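Local structure of acyl-coenzyme A oxidase 1 (Yarrowia lipolytica, 5Y9D) at residues Y230-V242 and I270-L283. The protein oxidises acyl-CoA to trans-2-enoyl-CoA with FAD, passing the electrons to oxygen to form hydrogen peroxide in peroxisomal fatty acid beta-oxidation. Sequence-based numbering, arbitrary orientation.
Sequences YGTRNFVVPLRNV and IQFTNVRIPRQNML
The backbones of Phe235 and Met282 meet at a single beta bridge, a worked example of an edge strand closed by a returning loop rather than a full partner strand. Met282 passes slantwise along the Phe235 ring: its CB packs near CD2, and its SD lies 5.0 Å from the ring centroid, 52° off the normal, an oblique Met-aromatic contact. Beyond the sulfur, Met282 CE reaches Arg233 CG at 3.5 Å, the two side chains running alongside and pointing the same way. Arg233 bends at chi2, nearly eclipsed at 21°, and again at chi3, turning NH1 back to donate a hydrogen bond to Thr232 O from above the carbonyl plane. An alanine at Arg233 would remove this chain and is likely to leave the Met282 methyl freer to turn and Thr232 O without the NH1 bond. Two backbone bonds flank the bridge: Leu283 N to Asn234 O and the nearly straight Val236 N to Asn281 O (3.0 Å, 171°).

Ile277 sets CD1 against Phe235 CB (3.6 Å) and, two residues on, CG2 against Val237 CG1, crossing Val237 at about a right angle. That same valine methyl meets Phe272 CE1 at 3.8 Å, while Leu239 CD2 approaches the Phe272 ring edge. On its other side strand 228-238 pairs with strand 216-225. The backbone bonds thus probably set the register, while buried apolar side chains join strand 228-238 to strands 268-272 and 275-278 in the middle-domain beta region.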
# COMPACT_ATOMS: atom_id res chain seq x y z
N TYR A 230 -12.91 -19.72 -33.71
CA TYR A 230 -14.20 -19.10 -33.43
C TYR A 230 -14.23 -18.23 -32.17
O TYR A 230 -15.31 -17.77 -31.74
CB TYR A 230 -15.28 -20.16 -33.37
CG TYR A 230 -15.64 -20.63 -34.74
CD1 TYR A 230 -16.60 -19.96 -35.51
CD2 TYR A 230 -14.99 -21.74 -35.30
CE1 TYR A 230 -16.92 -20.40 -36.78
CE2 TYR A 230 -15.30 -22.18 -36.57
CZ TYR A 230 -16.26 -21.51 -37.31
OH TYR A 230 -16.54 -21.96 -38.57
N GLY A 231 -13.05 -17.98 -31.61
CA GLY A 231 -12.93 -17.20 -30.39
C GLY A 231 -12.87 -17.99 -29.09
O GLY A 231 -12.88 -19.21 -29.05
N THR A 232 -12.86 -17.24 -28.00
CA THR A 232 -12.72 -17.80 -26.67
C THR A 232 -14.01 -18.39 -26.12
O THR A 232 -15.01 -17.72 -26.01
CB THR A 232 -12.22 -16.73 -25.71
OG1 THR A 232 -10.98 -16.23 -26.18
CG2 THR A 232 -12.02 -17.30 -24.33
N ARG A 233 -13.92 -19.64 -25.72
CA ARG A 233 -15.05 -20.46 -25.35
C ARG A 233 -14.77 -21.19 -24.03
O ARG A 233 -13.68 -21.13 -23.52
CB ARG A 233 -15.35 -21.44 -26.47
CG ARG A 233 -16.55 -21.11 -27.33
CD ARG A 233 -16.96 -19.66 -27.31
NE ARG A 233 -17.37 -19.21 -28.63
CZ ARG A 233 -17.38 -17.94 -29.03
NH1 ARG A 233 -17.03 -16.98 -28.21
NH2 ARG A 233 -17.76 -17.64 -30.25
N ASN A 234 -15.78 -21.83 -23.46
CA ASN A 234 -15.74 -22.44 -22.15
C ASN A 234 -15.76 -23.96 -22.14
O ASN A 234 -16.68 -24.53 -22.66
CB ASN A 234 -17.01 -22.01 -21.43
CG ASN A 234 -16.77 -20.91 -20.45
OD1 ASN A 234 -15.65 -20.63 -20.11
ND2 ASN A 234 -17.83 -20.28 -20.00
N PHE A 235 -14.81 -24.62 -21.50
CA PHE A 235 -14.89 -26.10 -21.45
C PHE A 235 -14.62 -26.61 -20.05
O PHE A 235 -13.79 -26.07 -19.35
CB PHE A 235 -13.88 -26.73 -22.43
CG PHE A 235 -13.82 -26.04 -23.76
CD1 PHE A 235 -13.19 -24.81 -23.90
CD2 PHE A 235 -14.40 -26.62 -24.89
CE1 PHE A 235 -13.16 -24.16 -25.13
CE2 PHE A 235 -14.36 -25.99 -26.14
CZ PHE A 235 -13.74 -24.75 -26.27
N VAL A 236 -15.33 -27.65 -19.64
CA VAL A 236 -14.99 -28.37 -18.45
C VAL A 236 -13.94 -29.43 -18.76
O VAL A 236 -14.17 -30.31 -19.60
CB VAL A 236 -16.19 -29.10 -17.82
CG1 VAL A 236 -15.73 -29.85 -16.56
CG2 VAL A 236 -17.30 -28.11 -17.49
N VAL A 237 -12.82 -29.38 -18.04
CA VAL A 237 -11.74 -30.33 -18.22
C VAL A 237 -11.43 -30.95 -16.85
O VAL A 237 -11.11 -30.24 -15.91
CB VAL A 237 -10.47 -29.64 -18.80
CG1 VAL A 237 -9.41 -30.67 -19.20
CG2 VAL A 237 -10.82 -28.73 -19.98
N PRO A 238 -11.54 -32.30 -16.75
CA PRO A 238 -11.06 -33.01 -15.55
C PRO A 238 -9.58 -32.82 -15.41
O PRO A 238 -8.85 -32.91 -16.41
CB PRO A 238 -11.34 -34.49 -15.86
CG PRO A 238 -12.35 -34.47 -16.96
CD PRO A 238 -12.03 -33.25 -17.76
N LEU A 239 -9.14 -32.56 -14.19
CA LEU A 239 -7.72 -32.37 -13.94
C LEU A 239 -7.09 -33.56 -13.28
O LEU A 239 -5.98 -33.88 -13.57
CB LEU A 239 -7.48 -31.16 -13.06
CG LEU A 239 -7.90 -29.81 -13.57
CD1 LEU A 239 -7.64 -28.81 -12.43
CD2 LEU A 239 -7.19 -29.42 -14.89
N ARG A 240 -7.78 -34.14 -12.31
CA ARG A 240 -7.22 -35.22 -11.51
C ARG A 240 -8.12 -36.47 -11.49
O ARG A 240 -9.36 -36.37 -11.66
CB ARG A 240 -7.07 -34.78 -10.06
CG ARG A 240 -6.13 -33.63 -9.82
CD ARG A 240 -6.04 -33.29 -8.33
NE ARG A 240 -4.76 -32.67 -8.02
CZ ARG A 240 -4.49 -31.39 -8.22
NH1 ARG A 240 -5.41 -30.55 -8.70
NH2 ARG A 240 -3.27 -30.92 -7.92
N ASN A 241 -7.50 -37.63 -11.27
CA ASN A 241 -8.22 -38.85 -10.95
C ASN A 241 -8.70 -38.68 -9.51
O ASN A 241 -7.91 -38.46 -8.61
CB ASN A 241 -7.35 -40.11 -11.11
CG ASN A 241 -6.71 -40.22 -12.49
OD1 ASN A 241 -5.48 -40.10 -12.62
ND2 ASN A 241 -7.53 -40.39 -13.53
N VAL A 242 -10.01 -38.76 -9.32
CA VAL A 242 -10.64 -38.36 -8.05
C VAL A 242 -10.32 -39.28 -6.87
O VAL A 242 -10.35 -38.85 -5.72
CB VAL A 242 -12.18 -38.27 -8.22
CG1 VAL A 242 -12.81 -37.55 -7.04
CG2 VAL A 242 -12.55 -37.54 -9.52
N ILE A 270 -1.17 -24.70 -14.84
CA ILE A 270 -1.72 -25.84 -15.55
C ILE A 270 -1.24 -25.77 -16.99
O ILE A 270 -1.36 -24.73 -17.65
CB ILE A 270 -3.26 -25.80 -15.65
CG1 ILE A 270 -3.93 -25.33 -14.36
CG2 ILE A 270 -3.81 -27.18 -16.03
CD1 ILE A 270 -5.44 -25.36 -14.47
N GLN A 271 -0.69 -26.88 -17.47
CA GLN A 271 -0.38 -27.06 -18.89
C GLN A 271 -1.17 -28.26 -19.39
O GLN A 271 -1.29 -29.26 -18.70
CB GLN A 271 1.10 -27.28 -19.08
CG GLN A 271 1.94 -26.07 -18.64
CD GLN A 271 3.40 -26.38 -18.65
OE1 GLN A 271 3.77 -27.54 -18.52
NE2 GLN A 271 4.25 -25.36 -18.78
N PHE A 272 -1.77 -28.12 -20.57
CA PHE A 272 -2.45 -29.22 -21.26
C PHE A 272 -1.66 -29.67 -22.52
O PHE A 272 -1.28 -28.84 -23.33
CB PHE A 272 -3.85 -28.77 -21.66
CG PHE A 272 -4.72 -28.31 -20.51
CD1 PHE A 272 -5.29 -29.23 -19.64
CD2 PHE A 272 -5.01 -26.97 -20.34
CE1 PHE A 272 -6.13 -28.81 -18.60
CE2 PHE A 272 -5.85 -26.55 -19.31
CZ PHE A 272 -6.42 -27.47 -18.44
N THR A 273 -1.41 -30.97 -22.64
CA THR A 273 -0.83 -31.57 -23.85
C THR A 273 -1.77 -32.63 -24.45
O THR A 273 -1.82 -33.75 -23.94
CB THR A 273 0.54 -32.26 -23.58
OG1 THR A 273 1.51 -31.31 -23.18
CG2 THR A 273 1.06 -32.87 -24.87
N ASN A 274 -2.46 -32.27 -25.54
CA ASN A 274 -3.47 -33.14 -26.26
C ASN A 274 -4.36 -33.86 -25.31
O ASN A 274 -4.40 -35.09 -25.27
CB ASN A 274 -2.84 -34.14 -27.26
CG ASN A 274 -2.27 -33.44 -28.50
OD1 ASN A 274 -2.74 -33.67 -29.61
ND2 ASN A 274 -1.22 -32.59 -28.31
N VAL A 275 -5.03 -33.06 -24.48
CA VAL A 275 -6.02 -33.58 -23.56
C VAL A 275 -7.40 -33.63 -24.20
O VAL A 275 -7.90 -32.62 -24.68
CB VAL A 275 -6.07 -32.76 -22.28
CG1 VAL A 275 -7.22 -33.21 -21.41
CG2 VAL A 275 -4.76 -32.92 -21.54
N ARG A 276 -8.01 -34.80 -24.17
CA ARG A 276 -9.23 -35.06 -24.89
C ARG A 276 -10.36 -34.95 -23.93
O ARG A 276 -10.33 -35.55 -22.85
CB ARG A 276 -9.18 -36.42 -25.56
CG ARG A 276 -8.05 -36.49 -26.58
CD ARG A 276 -8.12 -37.70 -27.50
NE ARG A 276 -7.31 -37.47 -28.71
CZ ARG A 276 -7.78 -37.11 -29.92
NH1 ARG A 276 -9.09 -36.96 -30.15
NH2 ARG A 276 -6.93 -36.92 -30.91
N ILE A 277 -11.31 -34.10 -24.29
CA ILE A 277 -12.58 -34.04 -23.60
C ILE A 277 -13.73 -34.30 -24.60
O ILE A 277 -13.62 -34.00 -25.77
CB ILE A 277 -12.77 -32.69 -22.86
CG1 ILE A 277 -12.72 -31.52 -23.81
CG2 ILE A 277 -11.72 -32.51 -21.77
CD1 ILE A 277 -13.00 -30.19 -23.15
N PRO A 278 -14.84 -34.86 -24.13
CA PRO A 278 -15.96 -34.92 -25.06
C PRO A 278 -16.45 -33.54 -25.46
O PRO A 278 -16.18 -32.55 -24.79
CB PRO A 278 -17.05 -35.68 -24.30
CG PRO A 278 -16.60 -35.73 -22.88
CD PRO A 278 -15.11 -35.58 -22.87
N ARG A 279 -17.19 -33.49 -26.56
CA ARG A 279 -17.71 -32.23 -27.13
C ARG A 279 -18.74 -31.58 -26.19
O ARG A 279 -18.83 -30.36 -26.12
CB ARG A 279 -18.29 -32.52 -28.52
CG ARG A 279 -19.11 -31.42 -29.18
CD ARG A 279 -19.85 -31.97 -30.40
NE ARG A 279 -21.25 -31.59 -30.35
CZ ARG A 279 -22.27 -32.40 -30.12
NH1 ARG A 279 -23.49 -31.89 -30.08
NH2 ARG A 279 -22.09 -33.72 -29.95
N GLN A 280 -19.48 -32.41 -25.45
CA GLN A 280 -20.51 -31.94 -24.51
C GLN A 280 -19.97 -31.23 -23.25
O GLN A 280 -20.74 -30.74 -22.45
CB GLN A 280 -21.38 -33.12 -24.07
CG GLN A 280 -22.25 -33.71 -25.17
CD GLN A 280 -21.58 -34.83 -25.96
OE1 GLN A 280 -20.35 -34.96 -26.02
NE2 GLN A 280 -22.41 -35.66 -26.59
N ASN A 281 -18.66 -31.18 -23.10
CA ASN A 281 -18.01 -30.50 -21.99
C ASN A 281 -17.90 -29.03 -22.25
O ASN A 281 -17.73 -28.24 -21.34
CB ASN A 281 -16.60 -31.07 -21.75
CG ASN A 281 -16.61 -32.34 -20.92
OD1 ASN A 281 -15.68 -32.60 -20.18
ND2 ASN A 281 -17.70 -33.10 -20.98
N MET A 282 -17.93 -28.67 -23.52
CA MET A 282 -17.96 -27.27 -23.88
C MET A 282 -19.31 -26.82 -23.43
O MET A 282 -20.28 -27.54 -23.58
CB MET A 282 -17.82 -27.10 -25.39
CG MET A 282 -18.57 -25.93 -25.92
SD MET A 282 -18.01 -25.50 -27.57
CE MET A 282 -18.66 -23.85 -27.77
N LEU A 283 -19.38 -25.63 -22.88
CA LEU A 283 -20.62 -25.15 -22.29
C LEU A 283 -21.40 -24.38 -23.37
O LEU A 283 -20.86 -23.46 -23.96
CB LEU A 283 -20.29 -24.31 -21.05
CG LEU A 283 -19.58 -25.10 -19.93
CD1 LEU A 283 -18.96 -24.19 -18.87
CD2 LEU A 283 -20.55 -26.06 -19.30